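Local coordinates for Glyco_hydro_cc domain-containing protein (Pseudomonas viridiflava, PDB 6UAV) that probably hydrolyses internal beta-1,3-linkages of glucans, as an endo-beta-1,3-glucanase of glycoside hydrolase family 128 built on a TIM barrel, at residues F52-W57 and R77-I82; M25-N30 and P179-E184. All blocks are in the same frame, centred on the assembly; numbering follows the deposited sequence.

Interaction 1: F52-W57 and R77-I82; sequences FVPMVW and RYLLVI
Leu80 packs its branched end against Val53, with Leu80 CG 3.6 Å from Val53 CG1, the two side chains crossing at about a right angle. Both face the interior of a TIM barrel, and the two segments lie on the strands of one beta-alpha-beta unit, connected through helix 63-72. Val53 CG1 lies anti to its own backbone N (chi1 178°), which carries this methyl across to the neighbouring strand. On the same side of the sheet, Met55 runs an extended chain past Leu80, and Met55 CB lies 3.8 Å from Leu80 CB.

The other face of the sheet is turned to that helix. There Leu79 divides its methyls between two neighbours: Leu79 CD1 comes within 3.9 Å of Pro54 CB, and Leu79 CD2 within 4.2 Å of Val56 CG2. Leu66 of the helix touches both Val56 and Leu79, closing the crossover over this face.

The backbone edges confirm parallel pairing, with end-to-end directions only 17° apart. Leu80 is held through both its backbone N-H and its C=O: Leu80 N gives to Pro54 O at 3.0 Å, and Leu80 O accepts from Val56 N at 2.9 Å. A CA-H...O contact from Met55 CA reaches the same Leu80 O at 3.2 Å. Farthest along, Ile82 N meets Val56 O at 2.8 Å, nearly in line with the C=O bond at 175°.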
loop_
_atom_site.group_PDB
_atom_site.type_symbol
_atom_site.label_atom_id
_atom_site.label_comp_id
_atom_site.label_asym_id
_atom_site.label_seq_id
_atom_site.Cartn_x
_atom_site.Cartn_y
_atom_site.Cartn_z
ATOM N N PHE A 52 -6.097 10.280 -3.785
ATOM C CA PHE A 52 -5.591 9.087 -4.523
ATOM C C PHE A 52 -4.063 9.168 -4.566
ATOM O O PHE A 52 -3.512 10.254 -4.833
ATOM C CB PHE A 52 -6.100 9.090 -5.960
ATOM C CG PHE A 52 -5.460 8.081 -6.877
ATOM C CD1 PHE A 52 -5.818 6.746 -6.810
ATOM C CD2 PHE A 52 -4.450 8.463 -7.764
ATOM C CE1 PHE A 52 -5.217 5.821 -7.659
ATOM C CE2 PHE A 52 -3.858 7.515 -8.582
ATOM C CZ PHE A 52 -4.220 6.192 -8.509
ATOM N N VAL A 53 -3.374 8.056 -4.385
ATOM C CA VAL A 53 -1.879 7.989 -4.413
ATOM C C VAL A 53 -1.493 7.104 -5.565
ATOM O O VAL A 53 -1.901 5.957 -5.638
ATOM C CB VAL A 53 -1.270 7.468 -3.100
ATOM C CG1 VAL A 53 0.271 7.358 -3.173
ATOM C CG2 VAL A 53 -1.697 8.341 -1.939
ATOM N N PRO A 54 -0.804 7.669 -6.570
ATOM C CA PRO A 54 -0.437 6.884 -7.740
ATOM C C PRO A 54 0.633 5.840 -7.402
ATOM O O PRO A 54 1.415 6.041 -6.486
ATOM C CB PRO A 54 0.216 7.837 -8.711
ATOM C CG PRO A 54 0.367 9.114 -7.982
ATOM C CD PRO A 54 -0.348 9.061 -6.640
ATOM N N MET A 55 0.765 4.830 -8.275
ATOM C CA MET A 55 1.759 3.779 -8.074
ATOM C C MET A 55 2.398 3.367 -9.400
ATOM O O MET A 55 1.724 3.256 -10.410
ATOM C CB MET A 55 1.132 2.535 -7.462
ATOM C CG MET A 55 2.151 1.407 -7.275
ATOM S SD MET A 55 1.546 0.123 -6.161
ATOM C CE MET A 55 3.115 -0.458 -5.535
ATOM N N VAL A 56 3.717 3.225 -9.338
ATOM C CA VAL A 56 4.534 2.591 -10.396
ATOM C C VAL A 56 4.655 1.148 -10.006
ATOM O O VAL A 56 5.345 0.844 -8.991
ATOM C CB VAL A 56 5.911 3.278 -10.492
ATOM C CG1 VAL A 56 6.782 2.547 -11.487
ATOM C CG2 VAL A 56 5.747 4.715 -10.889
ATOM N N TRP A 57 4.032 0.280 -10.759
ATOM C CA TRP A 57 3.911 -1.136 -10.358
ATOM C C TRP A 57 5.238 -1.859 -10.560
ATOM O O TRP A 57 5.663 -2.609 -9.634
ATOM C CB TRP A 57 2.747 -1.791 -11.107
ATOM C CG TRP A 57 2.232 -3.048 -10.453
ATOM C CD1 TRP A 57 1.326 -3.204 -9.446
ATOM C CD2 TRP A 57 2.507 -4.354 -10.948
ATOM N NE1 TRP A 57 1.077 -4.528 -9.222
ATOM C CE2 TRP A 57 1.773 -5.256 -10.163
ATOM C CE3 TRP A 57 3.316 -4.825 -11.996
ATOM C CZ2 TRP A 57 1.888 -6.626 -10.328
ATOM C CZ3 TRP A 57 3.374 -6.187 -12.191
ATOM C CH2 TRP A 57 2.639 -7.075 -11.393
ATOM N N ARG A 77 1.736 14.188 -3.009
ATOM C CA ARG A 77 3.048 14.362 -2.347
ATOM C C ARG A 77 3.817 13.058 -2.228
ATOM O O ARG A 77 4.950 13.101 -1.785
ATOM C CB ARG A 77 2.866 15.013 -0.981
ATOM C CG ARG A 77 2.251 16.413 -1.016
ATOM C CD ARG A 77 3.037 17.442 -1.810
ATOM N NE ARG A 77 4.319 17.709 -1.165
ATOM C CZ ARG A 77 5.454 18.178 -1.746
ATOM N NH1 ARG A 77 6.518 18.412 -0.984
ATOM N NH2 ARG A 77 5.524 18.448 -3.044
ATOM N N TYR A 78 3.224 11.935 -2.605
ATOM C CA TYR A 78 3.764 10.564 -2.435
ATOM C C TYR A 78 3.544 9.785 -3.709
ATOM O O TYR A 78 2.539 10.013 -4.380
ATOM C CB TYR A 78 3.071 9.878 -1.252
ATOM C CG TYR A 78 3.409 10.572 0.036
ATOM C CD1 TYR A 78 4.611 10.343 0.674
ATOM C CD2 TYR A 78 2.540 11.453 0.588
ATOM C CE1 TYR A 78 4.956 11.018 1.832
ATOM C CE2 TYR A 78 2.866 12.147 1.746
ATOM C CZ TYR A 78 4.064 11.912 2.369
ATOM O OH TYR A 78 4.375 12.586 3.529
ATOM N N LEU A 79 4.502 8.928 -4.017
ATOM C CA LEU A 79 4.433 7.991 -5.138
ATOM C C LEU A 79 4.768 6.606 -4.609
ATOM O O LEU A 79 5.887 6.405 -4.133
ATOM C CB LEU A 79 5.408 8.443 -6.221
ATOM C CG LEU A 79 5.447 7.550 -7.456
ATOM C CD1 LEU A 79 4.098 7.601 -8.203
ATOM C CD2 LEU A 79 6.622 7.927 -8.382
ATOM N N LEU A 80 3.841 5.670 -4.736
ATOM C CA LEU A 80 4.092 4.291 -4.350
ATOM C C LEU A 80 4.883 3.655 -5.478
ATOM O O LEU A 80 4.574 3.926 -6.667
ATOM C CB LEU A 80 2.758 3.573 -4.200
ATOM C CG LEU A 80 1.892 4.099 -3.061
ATOM C CD1 LEU A 80 0.479 3.518 -3.207
ATOM C CD2 LEU A 80 2.493 3.761 -1.715
ATOM N N VAL A 81 5.891 2.877 -5.121
ATOM C CA VAL A 81 6.720 2.232 -6.163
ATOM C C VAL A 81 6.966 0.766 -5.850
ATOM O O VAL A 81 7.249 0.416 -4.681
ATOM C CB VAL A 81 8.019 3.033 -6.370
ATOM C CG1 VAL A 81 7.783 4.441 -6.861
ATOM C CG2 VAL A 81 8.916 3.049 -5.139
ATOM N N ILE A 82 6.934 -0.026 -6.913
ATOM C CA ILE A 82 7.364 -1.444 -6.981
ATOM C C ILE A 82 6.507 -2.358 -6.091
ATOM O O ILE A 82 6.790 -2.508 -4.898
ATOM C CB ILE A 82 8.876 -1.622 -6.731
ATOM C CG1 ILE A 82 9.705 -0.607 -7.554
ATOM C CG2 ILE A 82 9.177 -3.083 -7.094
ATOM C CD1 ILE A 82 11.163 -0.917 -7.771
#

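Interaction 2: M25-N30 and P179-E184; sequences MSWWYN and PFWVTE
Trp27 offers the face of its six-membered ring to the edge of Trp181, a T-shaped pair with centroids 5.1 Å apart and planes inclined at 71°. The overlap is off-centre: Trp181 CZ3 sits 3.8 Å above the Trp27 plane, displaced toward the rim, while Trp27 CH2 comes within 3.8 Å of Trp181 CE3. At the border of the same indole, near its plane, the methyl Thr183 CG2 approaches Trp27 CH2 at 4.3 Å.

Two residues farther along the strand, Tyr29 supplies the polar link. Its CG stands between the backbone N and the carbonyl carbon (chi1 78°), directing the phenol at segment 179-184, where Tyr29 OH donates a short hydrogen bond of 2.6 Å to Thr183 O. The acceptor lies in the plane of the phenol ring, but the hydroxyl is displaced 53° out of the Thr183 carbonyl plane, so the bond is directed well for the phenol and poorly for the carbonyl. Beyond it Tyr29 OH also rests 3.4 Å from Glu184 CG, packing on the aliphatic part of that side chain; the carboxylate has other partners, with Glu184 OE1 bonded to Tyr162 and Glu184 OE2 to Trp31. Thr183 OG1 in turn pairs with His160.

The axes of strands 27-29 and 180-183 come no closer than 10.4 Å, so the strands do not pair; side chains span the barrel interior, meeting other side chains and, at Tyr29, the backbone Thr183 O. Strands 6-9 and 220-225 separate these two in sheet order, and Trp27 and Trp181 both touch Arg222 of the latter, while Trp27 also leans on Val53 of strand 51-56.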
loop_
_atom_site.group_PDB
_atom_site.type_symbol
_atom_site.label_atom_id
_atom_site.label_comp_id
_atom_site.label_asym_id
_atom_site.label_seq_id
_atom_site.Cartn_x
_atom_site.Cartn_y
_atom_site.Cartn_z
ATOM N N MET A 25 -12.312 7.079 5.631
ATOM C CA MET A 25 -11.164 6.740 4.768
ATOM C C MET A 25 -10.556 8.044 4.260
ATOM O O MET A 25 -11.346 8.835 3.679
ATOM C CB MET A 25 -11.630 5.932 3.550
ATOM C CG MET A 25 -10.513 5.584 2.615
ATOM S SD MET A 25 -10.989 4.862 0.973
ATOM C CE MET A 25 -11.515 6.330 0.093
ATOM N N SER A 26 -9.246 8.246 4.412
ATOM C CA SER A 26 -8.521 9.433 3.909
ATOM C C SER A 26 -7.963 9.191 2.512
ATOM O O SER A 26 -7.825 10.175 1.778
ATOM C CB SER A 26 -7.491 9.814 4.894
ATOM O OG SER A 26 -8.169 10.473 5.942
ATOM N N TRP A 27 -7.643 7.949 2.118
ATOM C CA TRP A 27 -6.946 7.794 0.824
ATOM C C TRP A 27 -7.166 6.412 0.235
ATOM O O TRP A 27 -7.604 5.496 0.941
ATOM C CB TRP A 27 -5.445 8.081 1.003
ATOM C CG TRP A 27 -4.727 7.019 1.777
ATOM C CD1 TRP A 27 -4.803 6.788 3.125
ATOM C CD2 TRP A 27 -3.926 5.948 1.243
ATOM N NE1 TRP A 27 -4.072 5.682 3.475
ATOM C CE2 TRP A 27 -3.513 5.155 2.334
ATOM C CE3 TRP A 27 -3.499 5.613 -0.034
ATOM C CZ2 TRP A 27 -2.639 4.089 2.160
ATOM C CZ3 TRP A 27 -2.639 4.563 -0.190
ATOM C CH2 TRP A 27 -2.246 3.784 0.877
ATOM N N TRP A 28 -6.854 6.292 -1.022
ATOM C CA TRP A 28 -6.844 4.969 -1.674
ATOM C C TRP A 28 -5.786 4.926 -2.748
ATOM O O TRP A 28 -5.248 5.957 -3.137
ATOM C CB TRP A 28 -8.218 4.612 -2.268
ATOM C CG TRP A 28 -8.532 5.122 -3.655
ATOM C CD1 TRP A 28 -8.479 4.380 -4.796
ATOM C CD2 TRP A 28 -8.946 6.427 -4.068
ATOM N NE1 TRP A 28 -8.878 5.105 -5.878
ATOM C CE2 TRP A 28 -9.184 6.373 -5.461
ATOM C CE3 TRP A 28 -9.184 7.632 -3.382
ATOM C CZ2 TRP A 28 -9.613 7.478 -6.192
ATOM C CZ3 TRP A 28 -9.650 8.699 -4.117
ATOM C CH2 TRP A 28 -9.808 8.639 -5.495
ATOM N N TYR A 29 -5.556 3.728 -3.279
ATOM C CA TYR A 29 -4.685 3.601 -4.451
ATOM C C TYR A 29 -5.168 2.372 -5.177
ATOM O O TYR A 29 -5.956 1.631 -4.595
ATOM C CB TYR A 29 -3.208 3.543 -4.030
ATOM C CG TYR A 29 -2.795 2.198 -3.498
ATOM C CD1 TYR A 29 -3.158 1.772 -2.221
ATOM C CD2 TYR A 29 -2.043 1.356 -4.280
ATOM C CE1 TYR A 29 -2.755 0.538 -1.744
ATOM C CE2 TYR A 29 -1.647 0.129 -3.821
ATOM C CZ TYR A 29 -2.018 -0.297 -2.548
ATOM O OH TYR A 29 -1.604 -1.509 -2.088
ATOM N N ASN A 30 -4.709 2.198 -6.397
ATOM C CA ASN A 30 -5.253 1.153 -7.296
ATOM C C ASN A 30 -4.128 0.455 -8.043
ATOM O O ASN A 30 -4.432 -0.136 -9.068
ATOM C CB ASN A 30 -6.291 1.716 -8.270
ATOM C CG ASN A 30 -5.673 2.650 -9.289
ATOM O OD1 ASN A 30 -4.460 2.917 -9.218
ATOM N ND2 ASN A 30 -6.486 3.093 -10.238
ATOM N N PRO A 179 10.548 4.755 8.046
ATOM C CA PRO A 179 9.130 4.591 8.351
ATOM C C PRO A 179 8.409 3.894 7.188
ATOM O O PRO A 179 8.988 3.608 6.136
ATOM C CB PRO A 179 8.651 6.015 8.572
ATOM C CG PRO A 179 9.507 6.779 7.617
ATOM C CD PRO A 179 10.885 6.157 7.744
ATOM N N PHE A 180 7.168 3.482 7.458
ATOM C CA PHE A 180 6.421 2.545 6.600
ATOM C C PHE A 180 5.094 3.142 6.159
ATOM O O PHE A 180 4.467 3.905 6.934
ATOM C CB PHE A 180 6.064 1.264 7.334
ATOM C CG PHE A 180 7.275 0.578 7.908
ATOM C CD1 PHE A 180 8.040 -0.222 7.092
ATOM C CD2 PHE A 180 7.547 0.637 9.267
ATOM C CE1 PHE A 180 9.142 -0.885 7.601
ATOM C CE2 PHE A 180 8.627 -0.062 9.779
ATOM C CZ PHE A 180 9.423 -0.819 8.940
ATOM N N TRP A 181 4.636 2.670 5.021
ATOM C CA TRP A 181 3.203 2.577 4.699
ATOM C C TRP A 181 2.880 1.086 4.588
ATOM O O TRP A 181 3.587 0.341 3.835
ATOM C CB TRP A 181 2.895 3.280 3.372
ATOM C CG TRP A 181 3.044 4.774 3.317
ATOM C CD1 TRP A 181 3.918 5.621 3.941
ATOM C CD2 TRP A 181 2.252 5.599 2.443
ATOM N NE1 TRP A 181 3.726 6.916 3.516
ATOM C CE2 TRP A 181 2.713 6.923 2.586
ATOM C CE3 TRP A 181 1.171 5.330 1.597
ATOM C CZ2 TRP A 181 2.135 7.988 1.884
ATOM C CZ3 TRP A 181 0.622 6.375 0.902
ATOM C CH2 TRP A 181 1.114 7.681 1.028
ATOM N N VAL A 182 1.820 0.628 5.258
ATOM C CA VAL A 182 1.437 -0.795 5.144
ATOM C C VAL A 182 0.288 -0.809 4.139
ATOM O O VAL A 182 -0.859 -0.559 4.548
ATOM C CB VAL A 182 1.055 -1.356 6.524
ATOM C CG1 VAL A 182 0.474 -2.743 6.378
ATOM C CG2 VAL A 182 2.235 -1.362 7.512
ATOM N N THR A 183 0.577 -1.091 2.863
ATOM C CA THR A 183 -0.352 -0.688 1.775
ATOM C C THR A 183 -1.288 -1.824 1.371
ATOM O O THR A 183 -2.127 -1.633 0.501
ATOM C CB THR A 183 0.450 -0.120 0.599
ATOM O OG1 THR A 183 1.420 -1.099 0.226
ATOM C CG2 THR A 183 1.112 1.179 0.985
ATOM N N GLU A 184 -1.121 -2.988 1.972
ATOM C CA GLU A 184 -2.103 -4.089 1.913
ATOM C C GLU A 184 -2.008 -4.827 3.244
ATOM O O GLU A 184 -0.893 -5.259 3.670
ATOM C CB GLU A 184 -1.871 -5.149 0.833
ATOM C CG GLU A 184 -1.826 -4.598 -0.575
ATOM C CD GLU A 184 -1.573 -5.613 -1.650
ATOM O OE1 GLU A 184 -1.716 -6.853 -1.410
ATOM O OE2 GLU A 184 -1.171 -5.182 -2.784
#

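In the fold
Interactions 1 and 2 describe one closed barrel in two ways: residues 52-57 and 77-82 pair adjacent strands along its wall, whereas 25-30 and 179-184 meet through its interior. Their centres lie about 10 Å apart. They join directly where strand 27-29 neighbours strand 51-56, through a probable hydrogen bond of 3.1 Å between Val53 N and Trp28 O, and inside the barrel where Tyr78 CG packs 3.4 Å from Trp181 CZ2. Family GH128 is grouped with clan GH-A, whose catalytic carboxylates follow strands four and seven. Glu184, near the end of the seventh, is placed as expected for the latter; the Ile82 and Glu184 ends of the contacts approach that barrel end, whereas Tyr78 and Trp181 lie near the strand starts.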